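Local coordinates for conserved domain protein (Porphyromonas gingivalis, PDB 3PNN) that probably transfers a sugar from an activated donor to an acceptor, forming a glycosidic linkage, as a cytoplasmic glycosyltransferase with a Rossmann-like alpha/beta/alpha fold, at residues Y224-F235 with F247-L256. Residues are numbered along the deposited sequence; the frame is centred on the assembly and turned at random.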
ATOM      1  N   TYR A 224      -2.911  10.008 -12.225  1.00 23.85           N
ATOM      2  CA  TYR A 224      -2.045   8.859 -11.991  1.00 25.15           C
ATOM      3  C   TYR A 224      -2.572   7.615 -12.709  1.00 28.35           C
ATOM      4  O   TYR A 224      -1.798   6.794 -13.194  1.00 24.80           O
ATOM      5  CB  TYR A 224      -1.870   8.574 -10.483  1.00 25.81           C
ATOM      6  CG  TYR A 224      -0.875   7.442 -10.239  1.00 27.78           C
ATOM      7  CD1 TYR A 224       0.486   7.642 -10.449  1.00 27.09           C
ATOM      8  CD2 TYR A 224      -1.297   6.182  -9.819  1.00 28.73           C
ATOM      9  CE1 TYR A 224       1.408   6.621 -10.249  1.00 25.29           C
ATOM     10  CE2 TYR A 224      -0.369   5.134  -9.615  1.00 30.16           C
ATOM     11  CZ  TYR A 224       0.975   5.379  -9.821  1.00 29.28           C
ATOM     12  OH  TYR A 224       1.910   4.389  -9.634  1.00 31.96           O
ATOM     13  N   PHE A 225      -3.890   7.457 -12.784  1.00 27.49           N
ATOM     14  CA  PHE A 225      -4.429   6.312 -13.526  1.00 25.95           C
ATOM     15  C   PHE A 225      -4.022   6.354 -14.998  1.00 28.31           C
ATOM     16  O   PHE A 225      -3.734   5.322 -15.607  1.00 30.13           O
ATOM     17  CB  PHE A 225      -5.956   6.241 -13.430  1.00 27.46           C
ATOM     18  CG  PHE A 225      -6.481   6.085 -12.026  1.00 24.85           C
ATOM     19  CD1 PHE A 225      -6.196   4.946 -11.279  1.00 24.37           C
ATOM     20  CD2 PHE A 225      -7.304   7.058 -11.472  1.00 23.75           C
ATOM     21  CE1 PHE A 225      -6.694   4.796  -9.980  1.00 30.28           C
ATOM     22  CE2 PHE A 225      -7.810   6.917 -10.185  1.00 25.16           C
ATOM     23  CZ  PHE A 225      -7.504   5.778  -9.429  1.00 26.31           C
ATOM     24  N   ASP A 226      -4.033   7.545 -15.581  1.00 27.40           N
ATOM     25  CA  ASP A 226      -3.699   7.695 -16.998  1.00 27.67           C
ATOM     26  C   ASP A 226      -2.224   7.409 -17.264  1.00 28.03           C
ATOM     27  O   ASP A 226      -1.881   6.741 -18.250  1.00 28.99           O
ATOM     28  CB  ASP A 226      -4.035   9.109 -17.491  1.00 31.63           C
ATOM     29  CG  ASP A 226      -5.529   9.390 -17.483  1.00 48.41           C
ATOM     30  OD1 ASP A 226      -6.322   8.444 -17.695  1.00 46.94           O
ATOM     31  OD2 ASP A 226      -5.914  10.555 -17.251  1.00 51.74           O
ATOM     32  N   TYR A 227      -1.351   7.927 -16.404  1.00 27.13           N
ATOM     33  CA  TYR A 227       0.072   7.646 -16.561  1.00 28.19           C
ATOM     34  C   TYR A 227       0.315   6.147 -16.380  1.00 27.60           C
ATOM     35  O   TYR A 227       1.119   5.549 -17.102  1.00 28.48           O
ATOM     36  CB  TYR A 227       0.913   8.443 -15.560  1.00 29.46           C
ATOM     37  CG  TYR A 227       0.936   9.937 -15.824  1.00 28.93           C
ATOM     38  CD1 TYR A 227       1.225  10.444 -17.096  1.00 30.66           C
ATOM     39  CD2 TYR A 227       0.674  10.839 -14.802  1.00 28.28           C
ATOM     40  CE1 TYR A 227       1.239  11.823 -17.330  1.00 31.76           C
ATOM     41  CE2 TYR A 227       0.692  12.213 -15.025  1.00 30.35           C
ATOM     42  CZ  TYR A 227       0.971  12.695 -16.283  1.00 30.35           C
ATOM     43  OH  TYR A 227       0.993  14.065 -16.490  1.00 31.28           O
ATOM     44  N   SER A 228      -0.380   5.544 -15.418  1.00 27.14           N
ATOM     45  CA  SER A 228      -0.221   4.106 -15.172  1.00 26.74           C
ATOM     46  C   SER A 228      -0.678   3.295 -16.365  1.00 28.97           C
ATOM     47  O   SER A 228      -0.091   2.262 -16.679  1.00 32.90           O
ATOM     48  CB  SER A 228      -1.023   3.639 -13.957  1.00 25.88           C
ATOM     49  OG  SER A 228      -0.545   4.211 -12.747  1.00 31.99           O
ATOM     50  N   GLU A 229      -1.762   3.720 -17.005  1.00 28.33           N
ATOM     51  CA  GLU A 229      -2.233   2.999 -18.200  1.00 33.24           C
ATOM     52  C   GLU A 229      -1.193   3.077 -19.322  1.00 35.97           C
ATOM     53  O   GLU A 229      -0.938   2.100 -20.037  1.00 32.36           O
ATOM     54  CB  GLU A 229      -3.575   3.558 -18.672  1.00 36.97           C
ATOM     55  CG  GLU A 229      -4.046   3.038 -20.027  1.00 56.81           C
ATOM     56  CD  GLU A 229      -4.975   1.840 -19.920  1.00 79.56           C
ATOM     57  OE1 GLU A 229      -5.015   1.200 -18.843  1.00 86.15           O
ATOM     58  OE2 GLU A 229      -5.668   1.541 -20.918  1.00 86.73           O
ATOM     59  N   GLU A 230      -0.581   4.243 -19.473  1.00 33.39           N
ATOM     60  CA  GLU A 230       0.459   4.408 -20.482  1.00 35.61           C
ATOM     61  C   GLU A 230       1.619   3.430 -20.244  1.00 32.99           C
ATOM     62  O   GLU A 230       2.075   2.764 -21.171  1.00 35.48           O
ATOM     63  CB  GLU A 230       0.971   5.852 -20.500  1.00 35.11           C
ATOM     64  CG  GLU A 230       2.226   6.052 -21.331  1.00 49.31           C
ATOM     65  CD  GLU A 230       2.966   7.329 -20.964  1.00 59.93           C
ATOM     66  OE1 GLU A 230       2.296   8.310 -20.569  1.00 57.38           O
ATOM     67  OE2 GLU A 230       4.216   7.345 -21.064  1.00 57.56           O
ATOM     68  N   LEU A 231       2.087   3.352 -19.000  1.00 32.00           N
ATOM     69  CA  LEU A 231       3.210   2.489 -18.652  0.50 35.75           C
ATOM     70  C   LEU A 231       2.811   1.016 -18.646  1.00 36.13           C
ATOM     71  O   LEU A 231       3.634   0.138 -18.902  1.00 35.53           O
ATOM     72  CB  LEU A 231       3.795   2.899 -17.298  0.50 35.37           C
ATOM     73  CG  LEU A 231       4.524   4.244 -17.348  0.50 35.59           C
ATOM     74  CD1 LEU A 231       5.007   4.670 -15.972  0.50 37.71           C
ATOM     75  CD2 LEU A 231       5.681   4.157 -18.324  0.50 35.44           C
ATOM     76  N   PHE A 232       1.542   0.745 -18.354  1.00 31.79           N
ATOM     77  CA  PHE A 232       1.050  -0.639 -18.420  1.00 30.90           C
ATOM     78  C   PHE A 232       1.109  -1.187 -19.840  1.00 36.98           C
ATOM     79  O   PHE A 232       1.512  -2.340 -20.066  1.00 37.75           O
ATOM     80  CB  PHE A 232      -0.380  -0.735 -17.869  1.00 33.04           C
ATOM     81  CG  PHE A 232      -0.814  -2.148 -17.546  1.00 35.78           C
ATOM     82  CD1 PHE A 232       0.079  -3.051 -16.986  1.00 32.58           C
ATOM     83  CD2 PHE A 232      -2.127  -2.560 -17.771  1.00 35.88           C
ATOM     84  CE1 PHE A 232      -0.330  -4.354 -16.661  1.00 37.31           C
ATOM     85  CE2 PHE A 232      -2.540  -3.857 -17.456  1.00 35.69           C
ATOM     86  CZ  PHE A 232      -1.639  -4.755 -16.901  1.00 31.88           C
ATOM     87  N   ILE A 233       0.682  -0.376 -20.805  1.00 37.32           N
ATOM     88  CA  ILE A 233       0.810  -0.754 -22.212  1.00 39.16           C
ATOM     89  C   ILE A 233       2.265  -1.096 -22.532  1.00 45.04           C
ATOM     90  O   ILE A 233       2.544  -2.104 -23.187  1.00 47.31           O
ATOM     91  CB  ILE A 233       0.276   0.355 -23.162  1.00 37.74           C
ATOM     92  CG1 ILE A 233      -1.256   0.394 -23.086  1.00 40.78           C
ATOM     93  CG2 ILE A 233       0.750   0.126 -24.614  1.00 40.00           C
ATOM     94  CD1 ILE A 233      -1.868   1.673 -23.622  1.00 46.10           C
ATOM     95  N   ASN A 234       3.192  -0.266 -22.057  1.00 40.57           N
ATOM     96  CA  ASN A 234       4.613  -0.514 -22.309  1.00 43.62           C
ATOM     97  C   ASN A 234       5.032  -1.826 -21.676  1.00 44.63           C
ATOM     98  O   ASN A 234       5.738  -2.630 -22.283  1.00 45.75           O
ATOM     99  CB  ASN A 234       5.469   0.630 -21.753  1.00 42.67           C
ATOM    100  CG  ASN A 234       5.357   1.897 -22.583  1.00 47.08           C
ATOM    101  OD1 ASN A 234       4.898   1.863 -23.722  1.00 49.31           O
ATOM    102  ND2 ASN A 234       5.773   3.022 -22.010  1.00 51.47           N
ATOM    103  N   PHE A 235       4.579  -2.028 -20.444  1.00 44.53           N
ATOM    104  CA  PHE A 235       4.866  -3.244 -19.697  1.00 42.57           C
ATOM    105  C   PHE A 235       4.355  -4.487 -20.409  1.00 44.54           C
ATOM    106  O   PHE A 235       5.103  -5.447 -20.606  1.00 48.11           O
ATOM    107  CB  PHE A 235       4.249  -3.152 -18.304  1.00 39.92           C
ATOM    108  CG  PHE A 235       4.216  -4.463 -17.572  1.00 41.14           C
ATOM    109  CD1 PHE A 235       5.313  -4.892 -16.842  1.00 39.53           C
ATOM    110  CD2 PHE A 235       3.088  -5.267 -17.620  1.00 38.55           C
ATOM    111  CE1 PHE A 235       5.281  -6.101 -16.159  1.00 42.28           C
ATOM    112  CE2 PHE A 235       3.050  -6.477 -16.947  1.00 41.96           C
ATOM    113  CZ  PHE A 235       4.145  -6.894 -16.213  1.00 41.96           C
ATOM    114  N   PHE A 247       3.644  -5.681 -12.528  1.00 37.94           N
ATOM    115  CA  PHE A 247       3.589  -4.235 -12.741  1.00 34.07           C
ATOM    116  C   PHE A 247       3.359  -3.577 -11.390  1.00 34.46           C
ATOM    117  O   PHE A 247       2.236  -3.591 -10.874  1.00 34.78           O
ATOM    118  CB  PHE A 247       2.429  -3.948 -13.703  1.00 36.08           C
ATOM    119  CG  PHE A 247       2.324  -2.517 -14.161  1.00 33.80           C
ATOM    120  CD1 PHE A 247       3.368  -1.906 -14.838  1.00 33.49           C
ATOM    121  CD2 PHE A 247       1.145  -1.807 -13.972  1.00 36.95           C
ATOM    122  CE1 PHE A 247       3.259  -0.591 -15.288  1.00 33.36           C
ATOM    123  CE2 PHE A 247       1.025  -0.490 -14.423  1.00 31.28           C
ATOM    124  CZ  PHE A 247       2.083   0.118 -15.077  1.00 34.43           C
ATOM    125  N   PHE A 248       4.429  -3.020 -10.816  1.00 36.09           N
ATOM    126  CA  PHE A 248       4.452  -2.548  -9.424  1.00 36.78           C
ATOM    127  C   PHE A 248       4.374  -1.032  -9.309  1.00 31.24           C
ATOM    128  O   PHE A 248       4.902  -0.319 -10.158  1.00 32.93           O
ATOM    129  CB  PHE A 248       5.760  -2.969  -8.748  1.00 40.84           C
ATOM    130  CG  PHE A 248       5.878  -4.442  -8.504  1.00 50.93           C
ATOM    131  CD1 PHE A 248       5.016  -5.084  -7.632  1.00 60.48           C
ATOM    132  CD2 PHE A 248       6.874  -5.177  -9.122  1.00 54.34           C
ATOM    133  CE1 PHE A 248       5.128  -6.442  -7.396  1.00 63.85           C
ATOM    134  CE2 PHE A 248       6.995  -6.537  -8.891  1.00 62.66           C
ATOM    135  CZ  PHE A 248       6.121  -7.167  -8.025  1.00 61.78           C
ATOM    136  N   ILE A 249       3.777  -0.543  -8.222  1.00 28.28           N
ATOM    137  CA  ILE A 249       3.668   0.902  -8.018  1.00 29.47           C
ATOM    138  C   ILE A 249       5.026   1.650  -8.009  1.00 33.39           C
ATOM    139  O   ILE A 249       5.191   2.656  -8.722  1.00 30.63           O
ATOM    140  CB  ILE A 249       2.876   1.220  -6.747  1.00 31.51           C
ATOM    141  CG1 ILE A 249       1.441   0.695  -6.875  1.00 32.52           C
ATOM    142  CG2 ILE A 249       2.903   2.721  -6.455  1.00 29.12           C
ATOM    143  CD1 ILE A 249       0.674   0.740  -5.551  1.00 34.16           C
ATOM    144  N   PRO A 250       5.998   1.174  -7.203  1.00 34.34           N
ATOM    145  CA  PRO A 250       7.310   1.843  -7.146  1.00 37.96           C
ATOM    146  C   PRO A 250       7.961   1.982  -8.517  1.00 38.50           C
ATOM    147  O   PRO A 250       8.615   2.996  -8.785  1.00 35.29           O
ATOM    148  CB  PRO A 250       8.162   0.899  -6.288  1.00 44.07           C
ATOM    149  CG  PRO A 250       7.206   0.068  -5.539  1.00 43.97           C
ATOM    150  CD  PRO A 250       5.948  -0.026  -6.346  1.00 38.64           C
ATOM    151  N   PHE A 251       7.803   0.975  -9.373  1.00 36.55           N
ATOM    152  CA  PHE A 251       8.367   1.041 -10.713  1.00 34.17           C
ATOM    153  C   PHE A 251       7.805   2.210 -11.519  1.00 40.38           C
ATOM    154  O   PHE A 251       8.551   2.972 -12.147  1.00 35.48           O
ATOM    155  CB  PHE A 251       8.151  -0.264 -11.487  1.00 38.02           C
ATOM    156  CG  PHE A 251       8.473  -0.145 -12.956  1.00 44.15           C
ATOM    157  CD1 PHE A 251       9.754  -0.382 -13.420  1.00 47.64           C
ATOM    158  CD2 PHE A 251       7.494   0.224 -13.870  1.00 45.80           C
ATOM    159  CE1 PHE A 251      10.056  -0.260 -14.766  1.00 51.37           C
ATOM    160  CE2 PHE A 251       7.785   0.352 -15.211  1.00 49.68           C
ATOM    161  CZ  PHE A 251       9.067   0.109 -15.663  1.00 53.83           C
ATOM    162  N   VAL A 252       6.482   2.323 -11.523  1.00 33.56           N
ATOM    163  CA  VAL A 252       5.793   3.407 -12.211  1.00 31.25           C
ATOM    164  C   VAL A 252       6.157   4.768 -11.624  1.00 30.78           C
ATOM    165  O   VAL A 252       6.468   5.700 -12.354  1.00 29.55           O
ATOM    166  CB  VAL A 252       4.255   3.225 -12.109  1.00 28.57           C
ATOM    167  CG1 VAL A 252       3.540   4.479 -12.591  1.00 32.07           C
ATOM    168  CG2 VAL A 252       3.836   1.997 -12.904  1.00 30.14           C
ATOM    169  N   VAL A 253       6.093   4.883 -10.300  1.00 26.88           N
ATOM    170  CA  VAL A 253       6.424   6.141  -9.634  1.00 25.90           C
ATOM    171  C   VAL A 253       7.862   6.540  -9.966  1.00 27.42           C
ATOM    172  O   VAL A 253       8.149   7.694 -10.282  1.00 26.36           O
ATOM    173  CB  VAL A 253       6.238   6.047  -8.110  1.00 28.83           C
ATOM    174  CG1 VAL A 253       6.897   7.235  -7.407  1.00 26.12           C
ATOM    175  CG2 VAL A 253       4.741   5.971  -7.757  1.00 26.50           C
ATOM    176  N   ASN A 254       8.763   5.571  -9.912  1.00 25.10           N
ATOM    177  CA  ASN A 254      10.161   5.842 -10.235  1.00 30.62           C
ATOM    178  C   ASN A 254      10.318   6.382 -11.662  1.00 33.24           C
ATOM    179  O   ASN A 254      11.090   7.323 -11.921  1.00 28.33           O
ATOM    180  CB  ASN A 254      10.992   4.573 -10.016  1.00 33.11           C
ATOM    181  CG  ASN A 254      12.486   4.830 -10.086  1.00 39.51           C
ATOM    182  OD1 ASN A 254      13.061   5.483  -9.211  1.00 41.54           O
ATOM    183  ND2 ASN A 254      13.126   4.304 -11.120  1.00 46.71           N
ATOM    184  N   ASP A 255       9.566   5.809 -12.594  1.00 31.80           N
ATOM    185  CA  ASP A 255       9.662   6.235 -13.981  1.00 35.31           C
ATOM    186  C   ASP A 255       9.169   7.663 -14.154  1.00 34.15           C
ATOM    187  O   ASP A 255       9.769   8.450 -14.883  1.00 34.73           O
ATOM    188  CB  ASP A 255       8.860   5.303 -14.888  1.00 33.17           C
ATOM    189  CG  ASP A 255       9.067   5.624 -16.366  1.00 48.82           C
ATOM    190  OD1 ASP A 255       9.976   5.030 -16.979  1.00 48.68           O
ATOM    191  OD2 ASP A 255       8.336   6.483 -16.909  1.00 47.01           O
ATOM    192  N   LEU A 256       8.064   7.997 -13.486  1.00 28.42           N
ATOM    193  CA  LEU A 256       7.472   9.325 -13.610  1.00 29.96           C
ATOM    194  C   LEU A 256       8.341  10.420 -13.002  1.00 34.96           C
ATOM    195  O   LEU A 256       8.455  11.526 -13.547  1.00 31.96           O
ATOM    196  CB  LEU A 256       6.090   9.340 -12.955  1.00 27.77           C
ATOM    197  CG  LEU A 256       5.022   8.487 -13.640  1.00 29.72           C
ATOM    198  CD1 LEU A 256       3.714   8.596 -12.845  1.00 27.80           C
ATOM    199  CD2 LEU A 256       4.823   8.951 -15.079  1.00 33.32           C
TER
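Helix 224-235 meets helix 249-256, and Phe247 in the loop two residues before it, nearly at a right angle: the axes cross at 103° and approach to 10.5 Å, with Ser228 opposite Val252. In this Rossmann-like alpha/beta/alpha fold the two helices pack together beside strand 217-220 and helix 103-108, which also touch residues 249-256. No hydrogen bond joins the two segments; shape and apolar side chains hold them together. Tyr224 forms a knob in a hole lined by Ile249, Val252, Val253 and Leu256. Its CG lies anti to the backbone N, which swings the ring across to the second helix and brings OH 3.4 Å from Val252 CG1, while Leu256 CD1 meets the CE1 side of the ring. That buried hydroxyl pairs with Asn104 ND2; Asn104 OD1 and Tyr224 O are both within hydrogen-bonding reach of Ser228 OG, which lies over one face of the tyrosine ring, toward the rim. Farther along, in one of its two modelled conformers, Leu231 places CD1 near Val252 CG1 and CD2 near the Asp255 carboxylate, whereas Leu256 turns both methyls, CD1 and CD2, toward Tyr227 CB, CD1 at 3.9 Å. At the other end Phe247 packs its ring against Phe232 and Phe235, forming an aromatic cluster with them, while Leu231 CB reaches its edge in the plane. Phe232 CA and CD1 lie over one face of the Phe247 ring, CA making a CH-pi contact. The Phe232 and Phe247 planes are inclined at 36°, and the ring tip, Phe247 CZ, approaches the helix backbone to 3.4 Å from Ser228 O. Against Phe235 the roles reverse: Phe247 CB sits over the centre of the Phe235 ring, 4.0 Å from its centroid and only 5° off the normal.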